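QdtA (Thermoanaerobacterium thermosaccharolyticum, PDB 4ZU5) is a small bacterial protein of the cupin superfamily that is rich in antiparallel beta strands, pairs as two chains and binds thymidine. Local coordinates at residues 7-11 against 27-31; 36-41 against 106-110; 50-56 against 119-123. One frame throughout, in Å; residues are numbered along the deposited sequence.

Contact 1 (7-11 against 27-31); sequences LIKFK and IDIPF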
loop_
_atom_site.group_PDB
_atom_site.type_symbol
_atom_site.label_atom_id
_atom_site.label_comp_id
_atom_site.label_asym_id
_atom_site.label_seq_id
_atom_site.Cartn_x
_atom_site.Cartn_y
_atom_site.Cartn_z
ATOM N N LEU A 7 15.557 8.444 0.937
ATOM C CA LEU A 7 14.703 8.257 -0.218
ATOM C C LEU A 7 15.087 7.008 -0.946
ATOM O O LEU A 7 16.220 6.842 -1.445
ATOM C CB LEU A 7 14.784 9.474 -1.122
ATOM C CG LEU A 7 14.121 10.683 -0.492
ATOM C CD1 LEU A 7 14.559 11.890 -1.315
ATOM C CD2 LEU A 7 12.611 10.611 -0.441
ATOM N N ILE A 8 14.093 6.171 -1.160
ATOM C CA ILE A 8 14.281 4.920 -1.830
ATOM C C ILE A 8 13.532 4.912 -3.155
ATOM O O ILE A 8 12.388 5.357 -3.223
ATOM C CB ILE A 8 13.726 3.793 -0.976
ATOM C CG1 ILE A 8 14.616 3.531 0.229
ATOM C CG2 ILE A 8 13.723 2.503 -1.787
ATOM C CD1 ILE A 8 13.903 2.483 1.094
ATOM N N LYS A 9 14.182 4.441 -4.197
ATOM C CA LYS A 9 13.585 4.481 -5.517
ATOM C C LYS A 9 13.139 3.093 -5.880
ATOM O O LYS A 9 13.865 2.125 -5.755
ATOM C CB LYS A 9 14.571 5.055 -6.564
ATOM C CG LYS A 9 14.045 5.114 -8.000
ATOM C CD LYS A 9 13.155 6.340 -8.128
ATOM C CE LYS A 9 12.735 6.603 -9.556
ATOM N NZ LYS A 9 11.839 5.516 -9.973
ATOM N N PHE A 10 11.896 2.991 -6.313
ATOM C CA PHE A 10 11.305 1.747 -6.748
ATOM C C PHE A 10 11.226 1.706 -8.278
ATOM O O PHE A 10 11.363 2.734 -8.927
ATOM C CB PHE A 10 9.903 1.628 -6.117
ATOM C CG PHE A 10 9.919 1.670 -4.620
ATOM C CD1 PHE A 10 9.140 2.582 -3.925
ATOM C CD2 PHE A 10 10.717 0.819 -3.905
ATOM C CE1 PHE A 10 9.145 2.623 -2.536
ATOM C CE2 PHE A 10 10.764 0.861 -2.518
ATOM C CZ PHE A 10 9.981 1.761 -1.829
ATOM N N LYS A 11 11.022 0.500 -8.809
ATOM C CA LYS A 11 10.734 0.263 -10.201
ATOM C C LYS A 11 9.373 0.885 -10.505
ATOM O O LYS A 11 8.416 0.755 -9.730
ATOM C CB LYS A 11 10.683 -1.243 -10.422
ATOM C CG LYS A 11 10.818 -1.648 -11.876
ATOM C CD LYS A 11 11.129 -3.140 -12.043
ATOM C CE LYS A 11 11.392 -3.448 -13.523
ATOM N NZ LYS A 11 11.566 -4.898 -13.850
ATOM N N ILE A 27 13.688 -6.993 -0.249
ATOM C CA ILE A 27 14.309 -6.793 -1.563
ATOM C C ILE A 27 14.239 -5.311 -1.898
ATOM O O ILE A 27 15.251 -4.639 -1.829
ATOM C CB ILE A 27 13.644 -7.679 -2.668
ATOM C CG1 ILE A 27 13.896 -9.179 -2.313
ATOM C CG2 ILE A 27 14.166 -7.309 -4.036
ATOM C CD1 ILE A 27 13.102 -10.215 -3.105
ATOM N N ASP A 28 13.051 -4.753 -2.123
ATOM C CA ASP A 28 12.978 -3.351 -2.504
ATOM C C ASP A 28 13.101 -2.410 -1.300
ATOM O O ASP A 28 13.369 -1.215 -1.448
ATOM C CB ASP A 28 11.669 -3.126 -3.254
ATOM C CG ASP A 28 11.610 -3.932 -4.535
ATOM O OD1 ASP A 28 10.897 -4.966 -4.555
ATOM O OD2 ASP A 28 12.382 -3.596 -5.467
ATOM N N ILE A 29 12.818 -2.956 -0.117
ATOM C CA ILE A 29 12.973 -2.294 1.160
ATOM C C ILE A 29 13.679 -3.290 2.070
ATOM O O ILE A 29 13.637 -4.515 1.855
ATOM C CB ILE A 29 11.640 -1.891 1.774
ATOM C CG1 ILE A 29 10.661 -3.067 1.894
ATOM C CG2 ILE A 29 10.984 -0.801 0.910
ATOM C CD1 ILE A 29 9.416 -2.791 2.689
ATOM N N PRO A 30 14.384 -2.759 3.063
ATOM C CA PRO A 30 15.229 -3.595 3.868
ATOM C C PRO A 30 14.542 -4.464 4.932
ATOM O O PRO A 30 15.234 -5.322 5.475
ATOM C CB PRO A 30 16.229 -2.592 4.480
ATOM C CG PRO A 30 15.487 -1.283 4.474
ATOM C CD PRO A 30 14.699 -1.322 3.208
ATOM N N PHE A 31 13.210 -4.424 5.092
ATOM C CA PHE A 31 12.534 -5.189 6.151
ATOM C C PHE A 31 11.349 -5.969 5.596
ATOM O O PHE A 31 10.940 -5.708 4.486
ATOM C CB PHE A 31 12.098 -4.244 7.297
ATOM C CG PHE A 31 11.249 -3.071 6.872
ATOM C CD1 PHE A 31 9.884 -3.182 6.742
ATOM C CD2 PHE A 31 11.817 -1.807 6.691
ATOM C CE1 PHE A 31 9.110 -2.088 6.406
ATOM C CE2 PHE A 31 11.057 -0.725 6.366
ATOM C CZ PHE A 31 9.710 -0.855 6.181
HETATM O O HOH W 1 10.610 -1.673 -7.029
#
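The ring of Phe10 presents its edge to the backbone of Asp28: Asp28 O lies in the ring plane, 3.5 Å from Phe10 CE2. Beside that oxygen, also at the rim and near the plane, sits Ile29 CG2, 3.8 Å from Phe10 CE2. One face of the same ring carries the carbonyl oxygen of Ile8, displaced toward the rim. The carboxylate plane of Asp28 stands 81° from that of the ring, and the side chain touches it through CB, 4.1 Å from Phe10 CD2. Phe10 holds CG anti to its own carbonyl carbon (chi1 -59°), which swings the ring toward the 27-31 loop. Ile8 adds a second apolar approach, with Ile8 CD1 lying 4.4 Å from both Ile29 CG2 and Pro30 CD.

The contact packs the loop between strands 18-24 and 35-40 against the end of 5-9, an outermost strand of a five-stranded sheet within the chain. A water accepts from Lys11 N at 2.8 Å and donates a weak bond to Asp28 OD2, while Asp28 OD1 is held by Glu24 N. Ile23, on strand 18-24, packs against Phe10, Asp28 and Ile29, and Tyr38 of the second subunit also touches Phe10. An aromatic edge, whose hydrogens carry slight positive charge, probably gains a little from facing a carbonyl oxygen; between the two segments the direct contacts are van der Waals ones, and the polar link runs through a water with one weak bond.

Contact 2 (36-41 against 106-110); sequences VYYITK and CVLLV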
loop_
_atom_site.group_PDB
_atom_site.type_symbol
_atom_site.label_atom_id
_atom_site.label_comp_id
_atom_site.label_asym_id
_atom_site.label_seq_id
_atom_site.Cartn_x
_atom_site.Cartn_y
_atom_site.Cartn_z
ATOM N N VAL A 36 0.600 -2.632 6.874
ATOM C CA VAL A 36 0.492 -1.458 6.034
ATOM C C VAL A 36 -0.671 -0.649 6.564
ATOM O O VAL A 36 -1.554 -1.150 7.271
ATOM C CB VAL A 36 0.304 -1.718 4.540
ATOM C CG1 VAL A 36 1.329 -2.642 3.901
ATOM C CG2 VAL A 36 -1.083 -2.213 4.275
ATOM N N TYR A 37 -0.580 0.655 6.355
ATOM C CA TYR A 37 -1.728 1.490 6.521
ATOM C C TYR A 37 -1.719 2.635 5.573
ATOM O O TYR A 37 -0.694 2.980 5.000
ATOM C CB TYR A 37 -1.876 1.950 7.972
ATOM C CG TYR A 37 -0.769 2.805 8.534
ATOM C CD1 TYR A 37 -0.819 4.158 8.418
ATOM C CD2 TYR A 37 0.323 2.255 9.189
ATOM C CE1 TYR A 37 0.166 4.971 8.937
ATOM C CE2 TYR A 37 1.320 3.060 9.727
ATOM C CZ TYR A 37 1.204 4.429 9.620
ATOM O OH TYR A 37 2.171 5.257 10.102
ATOM N N TYR A 38 -2.889 3.212 5.343
ATOM C CA TYR A 38 -2.925 4.311 4.396
ATOM C C TYR A 38 -3.872 5.419 4.867
ATOM O O TYR A 38 -4.894 5.123 5.557
ATOM C CB TYR A 38 -3.345 3.823 2.996
ATOM C CG TYR A 38 -4.332 2.688 2.992
ATOM C CD1 TYR A 38 -5.694 2.938 2.939
ATOM C CD2 TYR A 38 -3.909 1.350 2.903
ATOM C CE1 TYR A 38 -6.622 1.910 2.939
ATOM C CE2 TYR A 38 -4.842 0.317 2.864
ATOM C CZ TYR A 38 -6.203 0.614 2.893
ATOM O OH TYR A 38 -7.185 -0.356 2.811
ATOM N N ILE A 39 -3.550 6.653 4.453
ATOM C CA ILE A 39 -4.247 7.854 4.880
ATOM C C ILE A 39 -4.844 8.536 3.664
ATOM O O ILE A 39 -4.175 8.762 2.651
ATOM C CB ILE A 39 -3.295 8.783 5.652
ATOM C CG1 ILE A 39 -2.884 8.083 6.948
ATOM C CG2 ILE A 39 -3.966 10.107 5.982
ATOM C CD1 ILE A 39 -1.570 8.542 7.514
ATOM N N THR A 40 -6.145 8.792 3.738
ATOM C CA THR A 40 -6.873 9.417 2.649
ATOM C C THR A 40 -7.829 10.487 3.235
ATOM O O THR A 40 -8.045 10.582 4.441
ATOM C CB THR A 40 -7.746 8.384 1.914
ATOM O OG1 THR A 40 -8.641 7.791 2.878
ATOM C CG2 THR A 40 -6.881 7.293 1.257
ATOM N N LYS A 41 -8.295 11.350 2.344
ATOM C CA LYS A 41 -9.375 12.288 2.616
ATOM C C LYS A 41 -8.951 13.270 3.719
ATOM O O LYS A 41 -9.748 13.638 4.570
ATOM C CB LYS A 41 -10.702 11.528 2.879
ATOM C CG LYS A 41 -11.205 10.795 1.641
ATOM C CD LYS A 41 -12.542 10.065 1.796
ATOM C CE LYS A 41 -12.385 8.743 2.555
ATOM N NZ LYS A 41 -11.343 7.794 2.007
ATOM N N CYS A 106 -5.175 13.033 -2.227
ATOM C CA CYS A 106 -3.894 12.444 -1.787
ATOM C C CYS A 106 -4.102 11.094 -1.112
ATOM O O CYS A 106 -5.038 10.905 -0.338
ATOM C CB CYS A 106 -3.211 13.353 -0.792
ATOM S SG CYS A 106 -1.534 12.842 -0.307
ATOM N N VAL A 107 -3.141 10.206 -1.312
ATOM C CA VAL A 107 -3.140 8.900 -0.678
ATOM C C VAL A 107 -1.717 8.661 -0.196
ATOM O O VAL A 107 -0.806 8.662 -1.026
ATOM C CB VAL A 107 -3.387 7.785 -1.694
ATOM C CG1 VAL A 107 -3.161 6.453 -1.045
ATOM C CG2 VAL A 107 -4.773 7.857 -2.315
ATOM N N LEU A 108 -1.551 8.522 1.099
ATOM C CA LEU A 108 -0.233 8.233 1.707
ATOM C C LEU A 108 -0.275 6.771 2.207
ATOM O O LEU A 108 -1.113 6.447 3.060
ATOM C CB LEU A 108 -0.074 9.139 2.904
ATOM C CG LEU A 108 1.273 9.045 3.650
ATOM C CD1 LEU A 108 2.451 9.098 2.691
ATOM C CD2 LEU A 108 1.441 10.047 4.787
ATOM N N LEU A 109 0.650 5.943 1.719
ATOM C CA LEU A 109 0.769 4.553 2.111
ATOM C C LEU A 109 1.984 4.422 3.020
ATOM O O LEU A 109 3.025 5.014 2.746
ATOM C CB LEU A 109 1.003 3.700 0.876
ATOM C CG LEU A 109 1.324 2.240 1.136
ATOM C CD1 LEU A 109 0.055 1.597 1.697
ATOM C CD2 LEU A 109 1.710 1.568 -0.169
ATOM N N VAL A 110 1.847 3.644 4.080
ATOM C CA VAL A 110 2.968 3.389 4.953
ATOM C C VAL A 110 3.148 1.881 5.045
ATOM O O VAL A 110 2.205 1.171 5.291
ATOM C CB VAL A 110 2.709 3.982 6.347
ATOM C CG1 VAL A 110 3.865 3.705 7.322
ATOM C CG2 VAL A 110 2.396 5.490 6.203
HETATM O O HOH W 2 -7.731 11.204 -0.530
#
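Two neighbouring antiparallel strands of a five-stranded cupin sheet meet here, 35-40 at its border within the chain and 107-112 next to it. The segments run at 164° to each other, with their axes 4.6 Å apart at closest approach. Tyr37 and Val110 form a hydrogen-bonded pair: Tyr37 N donates to Val110 O at 3.0 Å, and Val110 N returns the bond to Tyr37 O at 2.8 Å. Ile39 and Leu108 repeat the pattern, Ile39 N reaching Leu108 O at 2.8 Å. Between these pairs, Tyr38 and Leu109 are a non-hydrogen-bonded pair.

In the cupin fold two such sheets face each other, and the Tyr37, Ile39, Leu108 and Val110 side chains lie on the face from which Ile39 and Leu108 reach Met99 of the other sheet. Val110 packs over one face of the Tyr37 ring, its CB 3.7 Å from the ring centroid and 14° off the normal, a CH-pi contact. Its two methyls straddle the phenol end, Val110 CG1 lying 3.6 Å from Tyr37 CE2 and Val110 CG2 near Tyr37 CE1. Tyr37 CG stands between the backbone N and carbonyl carbon (chi1 63°), which lays the ring alongside Val110 with both side chains pointing the same way. Tyr37 OH is hydrogen-bonded to Gln58 NE2.

On the other face Leu109 CD1 meets the edge of the Tyr38 ring, 4.2 Å from Tyr38 CD2. Tyr38 OH bonds to Pro85 O of the second subunit, and residues 36-40 pair antiparallel with a strand of that subunit, carrying the sheet across the interface.

Contact 3 (50-56 against 119-123); sequences YHSHKKL and TDYIR. Unlike the reference sequence in segment 50-56: Ser52 (reference Ala).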
loop_
_atom_site.group_PDB
_atom_site.type_symbol
_atom_site.label_atom_id
_atom_site.label_comp_id
_atom_site.label_asym_id
_atom_site.label_seq_id
_atom_site.Cartn_x
_atom_site.Cartn_y
_atom_site.Cartn_z
ATOM N N TYR A 50 2.825 13.753 14.434
ATOM C CA TYR A 50 3.289 14.157 15.756
ATOM C C TYR A 50 3.665 12.921 16.555
ATOM O O TYR A 50 3.138 12.706 17.653
ATOM C CB TYR A 50 2.222 14.962 16.528
ATOM C CG TYR A 50 1.805 16.267 15.865
ATOM C CD1 TYR A 50 2.573 17.427 15.966
ATOM C CD2 TYR A 50 0.624 16.334 15.136
ATOM C CE1 TYR A 50 2.162 18.623 15.383
ATOM C CE2 TYR A 50 0.200 17.514 14.570
ATOM C CZ TYR A 50 0.979 18.641 14.691
ATOM O OH TYR A 50 0.569 19.746 14.020
ATOM N N HIS A 51 4.634 12.150 16.060
ATOM C CA HIS A 51 5.100 10.986 16.804
ATOM C C HIS A 51 6.422 10.481 16.279
ATOM O O HIS A 51 6.937 10.965 15.266
ATOM C CB HIS A 51 4.020 9.880 16.804
ATOM C CG HIS A 51 3.854 9.192 15.485
ATOM N ND1 HIS A 51 2.963 9.624 14.527
ATOM C CD2 HIS A 51 4.509 8.139 14.942
ATOM C CE1 HIS A 51 3.075 8.869 13.448
ATOM N NE2 HIS A 51 4.014 7.970 13.671
ATOM N N SER A 52 7.025 9.610 17.071
ATOM C CA SER A 52 8.194 8.874 16.689
ATOM C C SER A 52 8.106 7.421 17.194
ATOM O O SER A 52 7.091 6.994 17.771
ATOM C CB SER A 52 9.435 9.551 17.250
ATOM O OG SER A 52 10.631 8.932 16.765
ATOM N N HIS A 53 9.167 6.650 16.962
ATOM C CA HIS A 53 9.266 5.287 17.490
ATOM C C HIS A 53 10.655 4.953 17.887
ATOM O O HIS A 53 11.594 5.500 17.311
ATOM C CB HIS A 53 8.934 4.300 16.388
ATOM C CG HIS A 53 7.593 4.514 15.809
ATOM N ND1 HIS A 53 6.468 3.935 16.344
ATOM C CD2 HIS A 53 7.173 5.302 14.794
ATOM C CE1 HIS A 53 5.412 4.294 15.633
ATOM N NE2 HIS A 53 5.814 5.123 14.685
ATOM N N LYS A 54 10.796 3.976 18.763
ATOM C CA LYS A 54 12.137 3.477 19.108
ATOM C C LYS A 54 12.608 2.299 18.246
ATOM O O LYS A 54 13.802 2.118 18.029
ATOM C CB LYS A 54 12.233 3.041 20.578
ATOM C CG LYS A 54 11.768 4.040 21.640
ATOM C CD LYS A 54 10.292 3.871 22.063
ATOM C CE LYS A 54 10.050 3.015 23.310
ATOM N NZ LYS A 54 10.299 3.792 24.563
ATOM N N LYS A 55 11.702 1.445 17.795
ATOM C CA LYS A 55 12.144 0.179 17.176
ATOM C C LYS A 55 11.596 -0.050 15.745
ATOM O O LYS A 55 12.040 -0.925 15.030
ATOM C CB LYS A 55 11.701 -0.985 18.076
ATOM C CG LYS A 55 12.603 -1.120 19.306
ATOM C CD LYS A 55 11.953 -1.735 20.536
ATOM C CE LYS A 55 10.798 -2.661 20.182
ATOM N NZ LYS A 55 10.431 -3.539 21.335
ATOM N N LEU A 56 10.585 0.688 15.377
ATOM C CA LEU A 56 9.876 0.526 14.130
ATOM C C LEU A 56 10.638 1.156 12.950
ATOM O O LEU A 56 11.195 2.239 13.069
ATOM C CB LEU A 56 8.516 1.191 14.282
ATOM C CG LEU A 56 7.554 1.031 13.113
ATOM C CD1 LEU A 56 7.207 -0.445 12.939
ATOM C CD2 LEU A 56 6.279 1.836 13.267
ATOM N N THR A 119 3.237 0.718 22.948
ATOM C CA THR A 119 4.446 1.023 23.700
ATOM C C THR A 119 5.635 1.519 22.884
ATOM O O THR A 119 6.660 1.845 23.463
ATOM C CB THR A 119 4.943 -0.162 24.558
ATOM O OG1 THR A 119 5.730 -1.088 23.793
ATOM C CG2 THR A 119 3.785 -0.894 25.250
ATOM N N ASP A 120 5.576 1.484 21.554
ATOM C CA ASP A 120 6.716 1.961 20.778
ATOM C C ASP A 120 6.310 3.219 20.064
ATOM O O ASP A 120 7.068 3.730 19.261
ATOM C CB ASP A 120 7.171 0.883 19.774
ATOM C CG ASP A 120 8.422 1.277 19.010
ATOM O OD1 ASP A 120 9.384 1.763 19.651
ATOM O OD2 ASP A 120 8.409 1.180 17.760
ATOM N N TYR A 121 5.093 3.687 20.319
ATOM C CA TYR A 121 4.583 4.880 19.667
ATOM C C TYR A 121 4.913 5.986 20.636
ATOM O O TYR A 121 4.251 6.080 21.646
ATOM C CB TYR A 121 3.058 4.810 19.519
ATOM C CG TYR A 121 2.534 4.917 18.120
ATOM C CD1 TYR A 121 2.393 3.766 17.334
ATOM C CD2 TYR A 121 2.151 6.142 17.579
ATOM C CE1 TYR A 121 1.909 3.825 16.035
ATOM C CE2 TYR A 121 1.645 6.219 16.279
ATOM C CZ TYR A 121 1.522 5.053 15.505
ATOM O OH TYR A 121 1.007 5.066 14.210
ATOM N N ILE A 122 5.976 6.749 20.398
ATOM C CA ILE A 122 6.309 7.880 21.250
ATOM C C ILE A 122 5.466 9.081 20.847
ATOM O O ILE A 122 5.639 9.649 19.762
ATOM C CB ILE A 122 7.764 8.306 21.123
ATOM C CG1 ILE A 122 8.709 7.157 21.478
ATOM C CG2 ILE A 122 8.021 9.492 22.040
ATOM C CD1 ILE A 122 10.158 7.487 21.177
ATOM N N ARG A 123 4.548 9.482 21.719
ATOM C CA ARG A 123 3.688 10.628 21.430
ATOM C C ARG A 123 4.046 11.869 22.257
ATOM O O ARG A 123 3.633 12.960 21.950
ATOM C CB ARG A 123 2.231 10.263 21.684
ATOM C CG ARG A 123 1.647 9.453 20.546
ATOM C CD ARG A 123 0.416 8.652 20.961
ATOM N NE ARG A 123 0.051 7.701 19.912
ATOM C CZ ARG A 123 -0.287 8.051 18.670
ATOM N NH1 ARG A 123 -0.347 9.333 18.305
ATOM N NH2 ARG A 123 -0.570 7.114 17.779
HETATM O O HOH W 3 2.055 13.761 19.821
#
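His53 turns its ring edge to the face of Tyr121, an edge-to-face pair with centroids 4.7 Å apart and planes at 76°. His53 CE1 is the atom that reaches over the phenol, 3.5 Å from Tyr121 CD1. His51 meets the same tyrosine obliquely: Tyr121 CE2 stands over the centre of the imidazole, 3.7 Å from His51 CD2, with the planes inclined by 32°. Leu56 CD2 covers one face of the His53 ring.

Asp120 crosses His53 at about a right angle. Asp120 O receives His53 ND1 at 3.0 Å, a bent bond whose donor lies above the carbonyl plane; this tethers the imidazole. The Asp120 carboxylate, extended with CG anti to the backbone N (chi1 -176°), reaches the turn after strand 47-53. There Asp120 OD1 accepts from Lys54 N at 2.8 Å and from Lys55 N at 3.0 Å, both from its syn side but tilted out of the carboxylate plane, while OD2 receives weak bonds from Lys55 N and Leu56 N. Three successive backbone amides thus converge on one buried acid, which probably stabilises its negative charge.

Away from the rings, the bent Lys54 chain crosses Ile122, Lys54 CD 3.7 Å from Ile122 CG1, and Phe127 of helix 125-136 touches both side chains. Ser52 and Ile122 exchange backbone hydrogen bonds as an antiparallel pair. The short strand 121-122 thereby borders a sheet of the cupin fold, and His51, His53 and Tyr121 form an aromatic cluster at the thymidine pocket, to which Tyr121 belongs with Arg35 and Tyr116.

In the fold
Contacts 1 and 2 both reach one five-stranded sheet, at its two outermost strands within the chain, with centres 18 Å apart. Contact 3 lies on the other sheet, its centre 18 Å from that of contact 2 and 22 Å from that of contact 1. Contacts 2 and 3 touch where Tyr37 OH packs 4.3 Å from Tyr121 OH. These two side chains come within about 4 Å and 3 Å of a bound thymidine, while the Asp28 side chain of contact 1 is about 7 Å from one. Along the chain contact 1 closes first; the segments of contacts 2 and 3 then alternate, so that 35-40 and 107-112 pair in one sheet and the strands that follow each, 47-53 and 121-122, pair in the other.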